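PDB 3O66: glycine betaine/carnitine/choline ABC transporter from Staphylococcus aureus subsp. aureus Mu50, which probably binds glycine betaine, carnitine, choline or related compounds outside the membrane and hands them to an ABC importer. Local coordinates for residues S66-N71 against Y110-T115; A117-K122 against L207-D212; D135-S140 against Y166-G171; G179-A184 against D191-Y196. All blocks are in the same frame, centred on the assembly; numbering follows the deposited sequence.

From the N terminus, contact 1 comes first. It ties strand 65-70 of the first five-stranded sheet to residues 110-115, in the connection that crosses to the second sheet, and so closes a loop of 38 residues. The chain then runs directly into strand 116-120. Contact 2 pairs that strand with strand 208-209 and closes a loop of 84 residues. Contacts 3 and 4 both lie within this loop, one after the other. Contact 3 joins the approaches to strands 144-148 and 172-176. Contact 4 packs helix 181-186 on strand 192-196, the other neighbour of 116-120. Contacts 2, 3 and 4 lie in the second sheet's lobe; contact 1 ties the first lobe's sheet to the connection between lobes.

Contact 1 of 4, residues S66-N71 against Y110-T115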
loop_
_atom_site.group_PDB
_atom_site.type_symbol
_atom_site.label_atom_id
_atom_site.label_comp_id
_atom_site.label_asym_id
_atom_site.label_seq_id
_atom_site.Cartn_x
_atom_site.Cartn_y
_atom_site.Cartn_z
ATOM N N SER A 66 -7.506 -4.897 10.936
ATOM C CA SER A 66 -7.496 -4.281 9.607
ATOM C C SER A 66 -6.499 -5.058 8.745
ATOM O O SER A 66 -5.336 -5.209 9.135
ATOM C CB SER A 66 -7.074 -2.814 9.689
ATOM O OG SER A 66 -8.078 -2.018 10.324
ATOM N N GLY A 67 -6.930 -5.527 7.569
ATOM C CA GLY A 67 -6.043 -6.335 6.720
ATOM C C GLY A 67 -4.808 -5.534 6.324
ATOM O O GLY A 67 -3.668 -6.024 6.414
ATOM N N VAL A 68 -5.025 -4.285 5.914
ATOM C CA VAL A 68 -3.920 -3.433 5.471
ATOM C C VAL A 68 -4.185 -1.983 5.865
ATOM O O VAL A 68 -5.294 -1.460 5.688
ATOM C CB VAL A 68 -3.596 -3.594 3.931
ATOM C CG1 VAL A 68 -4.720 -3.091 3.092
ATOM C CG2 VAL A 68 -2.283 -2.897 3.568
ATOM N N ARG A 69 -3.162 -1.392 6.477
ATOM C CA ARG A 69 -3.135 -0.014 6.851
ATOM C C ARG A 69 -1.804 0.516 6.389
ATOM O O ARG A 69 -0.834 -0.236 6.309
ATOM C CB ARG A 69 -3.297 0.090 8.399
ATOM C CG ARG A 69 -4.690 -0.465 8.885
ATOM C CD ARG A 69 -5.874 0.504 8.592
ATOM N NE ARG A 69 -5.820 1.676 9.489
ATOM C CZ ARG A 69 -6.295 1.713 10.743
ATOM N NH1 ARG A 69 -6.926 0.669 11.276
ATOM N NH2 ARG A 69 -6.155 2.815 11.479
ATOM N N TYR A 70 -1.734 1.811 6.097
ATOM C CA TYR A 70 -0.495 2.376 5.594
ATOM C C TYR A 70 0.032 3.374 6.596
ATOM O O TYR A 70 -0.726 4.255 6.993
ATOM C CB TYR A 70 -0.746 3.028 4.247
ATOM C CG TYR A 70 -1.447 2.059 3.333
ATOM C CD1 TYR A 70 -0.714 1.183 2.540
ATOM C CD2 TYR A 70 -2.848 2.009 3.281
ATOM C CE1 TYR A 70 -1.339 0.287 1.713
ATOM C CE2 TYR A 70 -3.510 1.098 2.440
ATOM C CZ TYR A 70 -2.734 0.237 1.660
ATOM O OH TYR A 70 -3.331 -0.675 0.827
ATOM N N ASN A 71 1.306 3.247 6.997
ATOM C CA ASN A 71 1.757 4.036 8.170
ATOM C C ASN A 71 1.666 5.563 8.019
ATOM O O ASN A 71 1.204 6.236 8.933
ATOM C CB ASN A 71 3.082 3.558 8.784
ATOM C CG ASN A 71 4.286 3.672 7.835
ATOM O OD1 ASN A 71 4.187 4.087 6.656
ATOM N ND2 ASN A 71 5.445 3.268 8.357
ATOM N N TYR A 110 4.278 -5.718 5.882
ATOM C CA TYR A 110 4.240 -6.827 4.912
ATOM C C TYR A 110 5.478 -6.884 3.991
ATOM O O TYR A 110 5.837 -7.954 3.493
ATOM C CB TYR A 110 3.001 -6.703 4.048
ATOM C CG TYR A 110 1.723 -7.003 4.788
ATOM C CD1 TYR A 110 1.531 -8.242 5.400
ATOM C CD2 TYR A 110 0.698 -6.049 4.847
ATOM C CE1 TYR A 110 0.356 -8.522 6.060
ATOM C CE2 TYR A 110 -0.492 -6.295 5.515
ATOM C CZ TYR A 110 -0.652 -7.535 6.121
ATOM O OH TYR A 110 -1.818 -7.797 6.763
ATOM N N GLY A 111 6.075 -5.717 3.735
ATOM C CA GLY A 111 7.291 -5.628 2.919
ATOM C C GLY A 111 7.116 -4.729 1.706
ATOM O O GLY A 111 8.062 -4.507 0.946
ATOM N N PHE A 112 5.914 -4.177 1.538
ATOM C CA PHE A 112 5.674 -3.210 0.471
ATOM C C PHE A 112 5.193 -1.849 1.022
ATOM O O PHE A 112 4.739 -1.750 2.159
ATOM C CB PHE A 112 4.662 -3.763 -0.567
ATOM C CG PHE A 112 3.237 -3.942 -0.041
ATOM C CD1 PHE A 112 2.280 -2.931 -0.210
ATOM C CD2 PHE A 112 2.844 -5.132 0.574
ATOM C CE1 PHE A 112 0.975 -3.088 0.232
ATOM C CE2 PHE A 112 1.532 -5.310 1.041
ATOM C CZ PHE A 112 0.582 -4.295 0.860
ATOM N N ALA A 113 5.335 -0.820 0.181
ATOM C CA ALA A 113 4.741 0.505 0.380
ATOM C C ALA A 113 3.829 0.857 -0.809
ATOM O O ALA A 113 4.167 0.569 -1.972
ATOM C CB ALA A 113 5.828 1.548 0.554
ATOM N N ASN A 114 2.671 1.440 -0.494
ATOM C CA ASN A 114 1.700 1.906 -1.472
ATOM C C ASN A 114 1.651 3.426 -1.388
ATOM O O ASN A 114 0.968 3.999 -0.518
ATOM C CB ASN A 114 0.325 1.287 -1.196
ATOM C CG ASN A 114 -0.667 1.545 -2.321
ATOM O OD1 ASN A 114 -0.415 2.365 -3.216
ATOM N ND2 ASN A 114 -1.796 0.857 -2.280
ATOM N N THR A 115 2.464 4.047 -2.240
ATOM C CA THR A 115 2.677 5.472 -2.220
ATOM C C THR A 115 2.541 6.060 -3.624
ATOM O O THR A 115 2.613 5.340 -4.621
ATOM C CB THR A 115 4.085 5.814 -1.666
ATOM O OG1 THR A 115 4.287 7.236 -1.741
ATOM C CG2 THR A 115 5.210 5.078 -2.462
#
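Tyr110 reaches across to Gly67 and donates its hydroxyl to the backbone carbonyl. This is the tight, buried end of the contact. The OH to Gly67 O distance is 2.6 Å, and the donor lies in the carbonyl plane with a C=O...donor angle of 159°. The oxygen also lies in the plane of the ring, at its edge. Tyr110 has CG anti to the carbonyl carbon (chi1 -71°), which points the ring along toward the corner that the chain turns at Gly67. Val68 CG2 touches the same ring edge, 4.3 Å from Tyr110 CE2. The same methyl is 4.2 Å from Phe112 CZ, and the two side chains cross at about a right angle. The protein has the two-lobed fold of the periplasmic-binding-protein superfamily. Strand 65-70 is in the middle of the first lobe's sheet. Residues 110-115 lie in the connection to the second lobe's sheet. In contrast to the short bond at Gly67, Tyr70 CE1 and Phe112 CE1 only graze each other at 4.4 Å. The Asn114 end is close to Tyr70 but partly exposed. Tyr70 CE1 lies 3.5 Å from Asn114 CB. The Asn114 amide stands almost perpendicular to the Tyr70 ring, the planes 85° apart. Both polar ends turn to one partner: Tyr70 OH and Asn114 ND2 each hydrogen-bond Glu20 OE2. This probably fixes the amide's rotation. A bound acetate lies about 3 Å from the Asn114 side chain and a triethylene glycol about 4 Å away, both probably from the crystallisation liquor.

Contact 2 of 4, residues A117-K122 against L207-D212; sequences AFMVTK and LKVLKD
Leu207 lays CD1 against the selenium of Met119, a selenomethionine, with SE 4.1 Å away. Its other methyl, CD2, rests near Thr121. Lys208 follows and forms an antiparallel hydrogen-bonded pair with Val120. Lys208 N donates to Val120 O at 2.8 Å, and Val120 N returns a bond to Lys208 O at 3.0 Å. Lys208 O also receives a CA-H contact from Met119. The Lys208 and Val120 side chains lie side by side and point the same way, with Lys208 CB 3.9 Å from Val120 CG2. The lysine chain then bends at chi2 (83°), and NZ forms a salt bridge with Glu131. Val209 sits on the Met119 face of the sheet, in a non-hydrogen-bonded pair with Met119. Val209 CG1 is anti to the backbone N (chi1 179°) and packs on Ala117 CB at 3.6 Å. At Leu210 the backbone bond is Leu210 N to Phe118 O, 2.8 Å. One water bridges Leu210 O and Phe118 N, in place of a direct return bond. Leu210 CD1 only loosely touches Phe118 CB and Val120 CG1. Strand 208-209 is an edge strand of this mixed sheet. Strand 116-120 has 192-196 on its other side. Helix 181-186 packs on Met119, and helix 122-128 packs on Val120 and Lys208.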
loop_
_atom_site.group_PDB
_atom_site.type_symbol
_atom_site.label_atom_id
_atom_site.label_comp_id
_atom_site.label_asym_id
_atom_site.label_seq_id
_atom_site.Cartn_x
_atom_site.Cartn_y
_atom_site.Cartn_z
ATOM N N ALA A 117 4.218 7.621 -6.582
ATOM C CA ALA A 117 5.550 7.419 -7.092
ATOM C C ALA A 117 5.555 7.779 -8.555
ATOM O O ALA A 117 4.594 7.499 -9.274
ATOM C CB ALA A 117 5.974 5.929 -6.919
ATOM N N PHE A 118 6.662 8.357 -9.003
ATOM C CA PHE A 118 6.874 8.660 -10.402
ATOM C C PHE A 118 7.294 7.406 -11.105
ATOM O O PHE A 118 8.080 6.619 -10.573
ATOM C CB PHE A 118 7.939 9.748 -10.591
ATOM C CG PHE A 118 7.500 11.088 -10.078
ATOM C CD1 PHE A 118 6.727 11.922 -10.876
ATOM C CD2 PHE A 118 7.761 11.460 -8.763
ATOM C CE1 PHE A 118 6.282 13.157 -10.390
ATOM C CE2 PHE A 118 7.302 12.692 -8.255
ATOM C CZ PHE A 118 6.558 13.528 -9.074
HETATM N N MSE A 119 6.780 7.222 -12.314
HETATM C CA MSE A 119 7.026 5.987 -13.054
HETATM C C MSE A 119 7.035 6.237 -14.543
HETATM O O MSE A 119 6.421 7.214 -15.038
HETATM C CB MSE A 119 6.049 4.874 -12.674
HETATM C CG MSE A 119 4.578 5.269 -12.891
HETATM SE SE MSE A 119 3.348 3.929 -12.187
HETATM C CE MSE A 119 3.715 4.233 -10.288
ATOM N N VAL A 120 7.779 5.377 -15.235
ATOM C CA VAL A 120 8.013 5.500 -16.678
ATOM C C VAL A 120 7.936 4.132 -17.320
ATOM O O VAL A 120 7.927 3.110 -16.602
ATOM C CB VAL A 120 9.381 6.159 -16.986
ATOM C CG1 VAL A 120 9.435 7.553 -16.391
ATOM C CG2 VAL A 120 10.614 5.254 -16.533
ATOM N N THR A 121 7.915 4.071 -18.645
ATOM C CA THR A 121 8.020 2.771 -19.317
ATOM C C THR A 121 9.478 2.269 -19.264
ATOM O O THR A 121 10.412 3.061 -19.064
ATOM C CB THR A 121 7.666 2.838 -20.796
ATOM O OG1 THR A 121 8.598 3.727 -21.454
ATOM C CG2 THR A 121 6.165 3.285 -21.038
ATOM N N LYS A 122 9.674 0.982 -19.533
ATOM C CA LYS A 122 11.028 0.430 -19.660
ATOM C C LYS A 122 11.826 1.079 -20.791
ATOM O O LYS A 122 13.022 1.310 -20.640
ATOM C CB LYS A 122 11.002 -1.094 -19.794
ATOM C CG LYS A 122 10.377 -1.619 -21.080
ATOM C CD LYS A 122 10.654 -3.109 -21.256
ATOM C CE LYS A 122 9.635 -3.737 -22.199
ATOM N NZ LYS A 122 8.267 -3.271 -21.839
ATOM N N LEU A 207 6.320 -1.510 -16.057
ATOM C CA LEU A 207 6.693 -0.095 -15.843
ATOM C C LEU A 207 7.842 -0.015 -14.827
ATOM O O LEU A 207 8.044 -0.951 -14.045
ATOM C CB LEU A 207 5.484 0.696 -15.352
ATOM C CG LEU A 207 4.213 0.733 -16.225
ATOM C CD1 LEU A 207 3.089 1.513 -15.525
ATOM C CD2 LEU A 207 4.512 1.360 -17.598
ATOM N N LYS A 208 8.614 1.069 -14.880
ATOM C CA LYS A 208 9.749 1.292 -13.998
ATOM C C LYS A 208 9.371 2.368 -12.982
ATOM O O LYS A 208 9.100 3.513 -13.334
ATOM C CB LYS A 208 10.987 1.727 -14.810
ATOM C CG LYS A 208 12.157 2.276 -13.935
ATOM C CD LYS A 208 13.030 1.143 -13.362
ATOM C CE LYS A 208 14.085 1.722 -12.390
ATOM N NZ LYS A 208 14.691 0.606 -11.651
ATOM N N VAL A 209 9.315 1.993 -11.715
ATOM C CA VAL A 209 8.981 2.962 -10.650
ATOM C C VAL A 209 10.274 3.597 -10.203
ATOM O O VAL A 209 11.244 2.867 -9.933
ATOM C CB VAL A 209 8.305 2.254 -9.497
ATOM C CG1 VAL A 209 7.965 3.276 -8.348
ATOM C CG2 VAL A 209 7.051 1.517 -10.028
ATOM N N LEU A 210 10.309 4.933 -10.127
ATOM C CA LEU A 210 11.532 5.651 -9.761
ATOM C C LEU A 210 11.642 5.857 -8.251
ATOM O O LEU A 210 10.631 6.062 -7.578
ATOM C CB LEU A 210 11.588 7.011 -10.487
ATOM C CG LEU A 210 11.569 6.938 -12.035
ATOM C CD1 LEU A 210 11.571 8.350 -12.608
ATOM C CD2 LEU A 210 12.796 6.165 -12.536
ATOM N N LYS A 211 12.867 5.780 -7.725
ATOM C CA LYS A 211 13.098 5.981 -6.295
ATOM C C LYS A 211 12.969 7.462 -5.950
ATOM O O LYS A 211 13.510 8.322 -6.660
ATOM C CB LYS A 211 14.485 5.437 -5.872
ATOM C CG LYS A 211 14.561 3.912 -5.924
ATOM C CD LYS A 211 15.924 3.333 -5.506
ATOM C CE LYS A 211 17.042 3.706 -6.477
ATOM N NZ LYS A 211 18.353 3.050 -6.108
ATOM N N ASP A 212 12.205 7.747 -4.900
ATOM C CA ASP A 212 12.028 9.120 -4.356
ATOM C C ASP A 212 13.263 9.427 -3.478
ATOM O O ASP A 212 13.229 9.326 -2.238
ATOM C CB ASP A 212 10.708 9.143 -3.574
ATOM C CG ASP A 212 10.396 10.479 -2.890
ATOM O OD1 ASP A 212 10.962 11.574 -3.201
ATOM O OD2 ASP A 212 9.512 10.409 -2.003
HETATM O O HOH W 1 8.820 8.314 -6.794
#

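Contact 3 of 4, residues D135-S140 against Y166-G171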
loop_
_atom_site.group_PDB
_atom_site.type_symbol
_atom_site.label_atom_id
_atom_site.label_comp_id
_atom_site.label_asym_id
_atom_site.label_seq_id
_atom_site.Cartn_x
_atom_site.Cartn_y
_atom_site.Cartn_z
ATOM N N ASP A 135 16.977 11.680 -11.447
ATOM C CA ASP A 135 17.460 11.357 -12.806
ATOM C C ASP A 135 16.639 12.047 -13.908
ATOM O O ASP A 135 17.111 12.238 -15.036
ATOM C CB ASP A 135 17.499 9.849 -13.024
ATOM C CG ASP A 135 18.564 9.165 -12.201
ATOM O OD1 ASP A 135 19.581 9.803 -11.855
ATOM O OD2 ASP A 135 18.396 7.966 -11.900
ATOM N N LEU A 136 15.419 12.458 -13.583
ATOM C CA LEU A 136 14.592 13.201 -14.535
ATOM C C LEU A 136 15.069 14.637 -14.800
ATOM O O LEU A 136 14.699 15.220 -15.829
ATOM C CB LEU A 136 13.143 13.260 -14.051
ATOM C CG LEU A 136 12.389 11.938 -13.951
ATOM C CD1 LEU A 136 11.089 12.131 -13.174
ATOM C CD2 LEU A 136 12.109 11.366 -15.336
ATOM N N ALA A 137 15.866 15.202 -13.884
ATOM C CA ALA A 137 16.197 16.639 -13.909
ATOM C C ALA A 137 16.614 17.173 -15.282
ATOM O O ALA A 137 16.090 18.200 -15.720
ATOM C CB ALA A 137 17.247 16.990 -12.875
ATOM N N LYS A 138 17.551 16.492 -15.951
ATOM C CA LYS A 138 18.117 17.007 -17.229
ATOM C C LYS A 138 17.086 17.018 -18.358
ATOM O O LYS A 138 17.245 17.737 -19.352
ATOM C CB LYS A 138 19.270 16.135 -17.723
ATOM C CG LYS A 138 20.621 16.348 -17.100
ATOM C CD LYS A 138 21.624 15.419 -17.811
ATOM C CE LYS A 138 22.859 15.176 -16.977
ATOM N NZ LYS A 138 23.743 16.353 -17.054
ATOM N N HIS A 139 16.055 16.196 -18.211
ATOM C CA HIS A 139 15.205 15.812 -19.334
ATOM C C HIS A 139 13.782 16.298 -19.205
ATOM O O HIS A 139 13.011 16.243 -20.177
ATOM C CB HIS A 139 15.177 14.284 -19.454
ATOM C CG HIS A 139 16.541 13.667 -19.470
ATOM N ND1 HIS A 139 17.452 13.913 -20.473
ATOM C CD2 HIS A 139 17.156 12.833 -18.596
ATOM C CE1 HIS A 139 18.572 13.255 -20.221
ATOM N NE2 HIS A 139 18.420 12.594 -19.086
ATOM N N SER A 140 13.426 16.732 -17.996
ATOM C CA SER A 140 12.014 16.949 -17.647
ATOM C C SER A 140 11.343 18.022 -18.526
ATOM O O SER A 140 10.156 17.917 -18.840
ATOM C CB SER A 140 11.877 17.226 -16.139
ATOM O OG SER A 140 12.509 18.452 -15.781
ATOM N N TYR A 166 12.520 19.242 -5.692
ATOM C CA TYR A 166 13.347 18.544 -6.660
ATOM C C TYR A 166 14.128 19.463 -7.613
ATOM O O TYR A 166 15.169 19.071 -8.124
ATOM C CB TYR A 166 12.540 17.473 -7.385
ATOM C CG TYR A 166 12.588 16.130 -6.667
ATOM C CD1 TYR A 166 13.681 15.274 -6.843
ATOM C CD2 TYR A 166 11.573 15.740 -5.793
ATOM C CE1 TYR A 166 13.763 14.051 -6.191
ATOM C CE2 TYR A 166 11.632 14.476 -5.114
ATOM C CZ TYR A 166 12.740 13.659 -5.326
ATOM O OH TYR A 166 12.862 12.434 -4.715
ATOM N N GLY A 167 13.649 20.685 -7.824
ATOM C CA GLY A 167 14.421 21.680 -8.580
ATOM C C GLY A 167 14.291 21.585 -10.090
ATOM O O GLY A 167 15.162 22.058 -10.825
ATOM N N PHE A 168 13.201 20.985 -10.562
ATOM C CA PHE A 168 12.913 20.943 -11.998
ATOM C C PHE A 168 11.404 20.880 -12.285
ATOM O O PHE A 168 10.596 20.662 -11.375
ATOM C CB PHE A 168 13.676 19.801 -12.689
ATOM C CG PHE A 168 13.325 18.420 -12.187
ATOM C CD1 PHE A 168 12.204 17.746 -12.682
ATOM C CD2 PHE A 168 14.131 17.781 -11.250
ATOM C CE1 PHE A 168 11.880 16.469 -12.228
ATOM C CE2 PHE A 168 13.818 16.479 -10.793
ATOM C CZ PHE A 168 12.688 15.837 -11.267
ATOM N N ASP A 169 11.029 21.117 -13.540
ATOM C CA ASP A 169 9.629 21.001 -13.907
ATOM C C ASP A 169 9.435 20.365 -15.275
ATOM O O ASP A 169 10.402 20.088 -15.991
ATOM C CB ASP A 169 8.851 22.323 -13.694
ATOM C CG ASP A 169 8.988 23.314 -14.835
ATOM O OD1 ASP A 169 9.948 23.237 -15.629
ATOM O OD2 ASP A 169 8.102 24.211 -14.923
ATOM N N PHE A 170 8.193 20.088 -15.607
ATOM C CA PHE A 170 7.918 19.324 -16.790
ATOM C C PHE A 170 7.488 20.190 -17.948
ATOM O O PHE A 170 6.903 21.259 -17.758
ATOM C CB PHE A 170 6.900 18.241 -16.467
ATOM C CG PHE A 170 7.484 17.101 -15.692
ATOM C CD1 PHE A 170 8.039 16.003 -16.361
ATOM C CD2 PHE A 170 7.528 17.137 -14.305
ATOM C CE1 PHE A 170 8.596 14.957 -15.651
ATOM C CE2 PHE A 170 8.087 16.096 -13.591
ATOM C CZ PHE A 170 8.615 15.009 -14.257
ATOM N N GLY A 171 7.776 19.723 -19.162
ATOM C CA GLY A 171 7.436 20.472 -20.375
ATOM C C GLY A 171 5.937 20.626 -20.522
ATOM O O GLY A 171 5.457 21.689 -20.909
#
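Two connecting loops of the second lobe meet here through Ser140 and the two phenylalanines Phe168 and Phe170. One loop leads into strand 144-148, the other into strand 172-176. Ser140 grips the second loop twice. Its OG lies between the backbone N and the carbonyl carbon (chi1 65°), and from there it donates to Asp169 O at 2.7 Å. The hydroxyl approaches from above that carbonyl plane, 39° out of it. Ser140 O accepts a bent bond from Gly171 N at 3.0 Å, and it also takes a CA-H contact from Phe170. The two phenylalanines present faces to the first loop. Ala137 CA stands over one face of the Phe168 ring, 3.9 Å from its centroid and toward the rim. Ala137 CB touches the same ring at CD2. Ser140 CB lies over a face of Phe170, 4.2 Å from that centroid. Leu136 serves both rings. Its CB meets Phe168 CZ at 3.8 Å, while its CD1 comes to the edge of the Phe170 ring, 3.9 Å from CZ. His139 N bonds Leu136 O within the first loop. The buried side is made by Leu136, Ser140 and the two phenylalanines, whereas Ala137, Asp169 and Gly171 are exposed. Phe170 N hydrogen-bonds to Tyr159 OH of helix 159-166, and Phe162 of the same helix touches Phe170. Leu136 and Phe170 both touch Val192 of strand 192-196.

Contact 4 of 4, residues G179-A184 against D191-Y196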
loop_
_atom_site.group_PDB
_atom_site.type_symbol
_atom_site.label_atom_id
_atom_site.label_comp_id
_atom_site.label_asym_id
_atom_site.label_seq_id
_atom_site.Cartn_x
_atom_site.Cartn_y
_atom_site.Cartn_z
ATOM N N GLY A 179 -6.369 6.595 -11.964
ATOM C CA GLY A 179 -6.651 5.265 -12.531
ATOM C C GLY A 179 -6.239 5.102 -13.990
ATOM O O GLY A 179 -5.949 3.988 -14.430
ATOM N N LEU A 180 -6.195 6.215 -14.717
ATOM C CA LEU A 180 -5.883 6.238 -16.146
ATOM C C LEU A 180 -4.416 6.541 -16.539
ATOM O O LEU A 180 -4.078 6.445 -17.729
ATOM C CB LEU A 180 -6.824 7.198 -16.876
ATOM C CG LEU A 180 -8.321 6.876 -16.801
ATOM C CD1 LEU A 180 -9.113 7.774 -17.775
ATOM C CD2 LEU A 180 -8.553 5.406 -17.109
ATOM N N VAL A 181 -3.551 6.872 -15.571
ATOM C CA VAL A 181 -2.155 7.235 -15.872
ATOM C C VAL A 181 -1.322 6.055 -16.386
ATOM O O VAL A 181 -0.408 6.263 -17.197
ATOM C CB VAL A 181 -1.418 7.973 -14.675
ATOM C CG1 VAL A 181 -2.212 9.194 -14.234
ATOM C CG2 VAL A 181 -1.100 7.018 -13.505
ATOM N N TYR A 182 -1.660 4.826 -15.959
ATOM C CA TYR A 182 -0.895 3.623 -16.352
ATOM C C TYR A 182 -1.043 3.343 -17.832
ATOM O O TYR A 182 -0.036 3.147 -18.523
ATOM C CB TYR A 182 -1.260 2.391 -15.513
ATOM C CG TYR A 182 -1.352 2.766 -14.061
ATOM C CD1 TYR A 182 -0.188 2.946 -13.286
ATOM C CD2 TYR A 182 -2.604 3.018 -13.485
ATOM C CE1 TYR A 182 -0.271 3.335 -11.959
ATOM C CE2 TYR A 182 -2.706 3.399 -12.153
ATOM C CZ TYR A 182 -1.557 3.564 -11.396
ATOM O OH TYR A 182 -1.745 3.971 -10.085
ATOM N N ASP A 183 -2.275 3.359 -18.321
ATOM C CA ASP A 183 -2.517 3.159 -19.746
ATOM C C ASP A 183 -2.030 4.344 -20.594
ATOM O O ASP A 183 -1.536 4.152 -21.704
ATOM C CB ASP A 183 -3.991 2.857 -19.988
ATOM C CG ASP A 183 -4.402 1.511 -19.430
ATOM O OD1 ASP A 183 -3.699 0.516 -19.682
ATOM O OD2 ASP A 183 -5.421 1.439 -18.723
ATOM N N ALA A 184 -2.142 5.564 -20.062
ATOM C CA ALA A 184 -1.640 6.750 -20.768
ATOM C C ALA A 184 -0.105 6.679 -20.932
ATOM O O ALA A 184 0.470 7.072 -21.961
ATOM C CB ALA A 184 -2.073 8.024 -20.019
ATOM N N ASP A 191 5.074 10.624 -20.792
ATOM C CA ASP A 191 6.425 10.106 -20.628
ATOM C C ASP A 191 6.671 9.684 -19.185
ATOM O O ASP A 191 7.469 8.775 -18.924
ATOM C CB ASP A 191 7.434 11.164 -21.048
ATOM C CG ASP A 191 7.247 11.599 -22.506
ATOM O OD1 ASP A 191 7.259 10.722 -23.413
ATOM O OD2 ASP A 191 7.051 12.809 -22.737
ATOM N N VAL A 192 5.994 10.367 -18.266
ATOM C CA VAL A 192 6.123 10.141 -16.818
ATOM C C VAL A 192 4.724 10.260 -16.179
ATOM O O VAL A 192 3.914 11.148 -16.565
ATOM C CB VAL A 192 7.080 11.198 -16.176
ATOM C CG1 VAL A 192 7.282 10.920 -14.677
ATOM C CG2 VAL A 192 8.422 11.227 -16.872
ATOM N N ALA A 193 4.436 9.389 -15.201
ATOM C CA ALA A 193 3.174 9.409 -14.484
ATOM C C ALA A 193 3.487 9.417 -12.994
ATOM O O ALA A 193 4.481 8.792 -12.553
ATOM C CB ALA A 193 2.326 8.170 -14.837
ATOM N N LEU A 194 2.689 10.150 -12.232
ATOM C CA LEU A 194 2.694 9.989 -10.783
ATOM C C LEU A 194 1.551 9.022 -10.448
ATOM O O LEU A 194 0.368 9.399 -10.461
ATOM C CB LEU A 194 2.481 11.336 -10.104
ATOM C CG LEU A 194 2.580 11.283 -8.564
ATOM C CD1 LEU A 194 4.009 10.870 -8.068
ATOM C CD2 LEU A 194 2.193 12.633 -8.066
ATOM N N GLY A 195 1.892 7.778 -10.166
ATOM C CA GLY A 195 0.886 6.679 -10.024
ATOM C C GLY A 195 0.985 6.124 -8.623
ATOM O O GLY A 195 1.736 6.652 -7.821
ATOM N N TYR A 196 0.216 5.092 -8.298
ATOM C CA TYR A 196 0.408 4.392 -7.035
ATOM C C TYR A 196 1.403 3.252 -7.240
ATOM O O TYR A 196 1.333 2.529 -8.251
ATOM C CB TYR A 196 -0.917 3.805 -6.567
ATOM C CG TYR A 196 -1.809 4.785 -5.864
ATOM C CD1 TYR A 196 -1.465 5.281 -4.591
ATOM C CD2 TYR A 196 -3.002 5.211 -6.440
ATOM C CE1 TYR A 196 -2.297 6.182 -3.918
ATOM C CE2 TYR A 196 -3.843 6.099 -5.773
ATOM C CZ TYR A 196 -3.482 6.587 -4.530
ATOM O OH TYR A 196 -4.319 7.466 -3.886
#
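Helix 181-186 approaches strand 192-196 most closely at Val181 and Ala193, whose CA atoms are 5.9 Å apart. The CB of Val181 is directed toward the strand. It is 3.8 Å from Ala193 CB, and Val181 CG2 reaches on to Gly195 CA at 4.0 Å. That same CG2 stands over the centre of one face of the Tyr182 ring. One face of the ring thus lies against its own helix neighbour, and the strand meets the hydroxyl end of the ring at its edge. Tyr182 has CG anti to the carbonyl carbon (chi1 -44°), and its side chain slants toward the C-terminal end of the strand, at Tyr196. There its OH accepts a nearly straight hydrogen bond from Tyr196 N, 2.9 Å long with an angle of 171° at the hydrogen. The donor nitrogen lies in the ring plane. Gly195 has no side chain, which allows Tyr182 CE1 to pass 4.0 Å from Gly195 CA. Tyr196 itself is exposed, with a bound acetate, probably from the crystallisation liquor, about 3 Å from its side chain. The helix belongs to the beta-alpha-beta crossover from strand 172-176 to strand 192-196. Strand 192-196 lies between 144-148 and 116-120 in the sheet, and Tyr182 also touches Met119 of the latter.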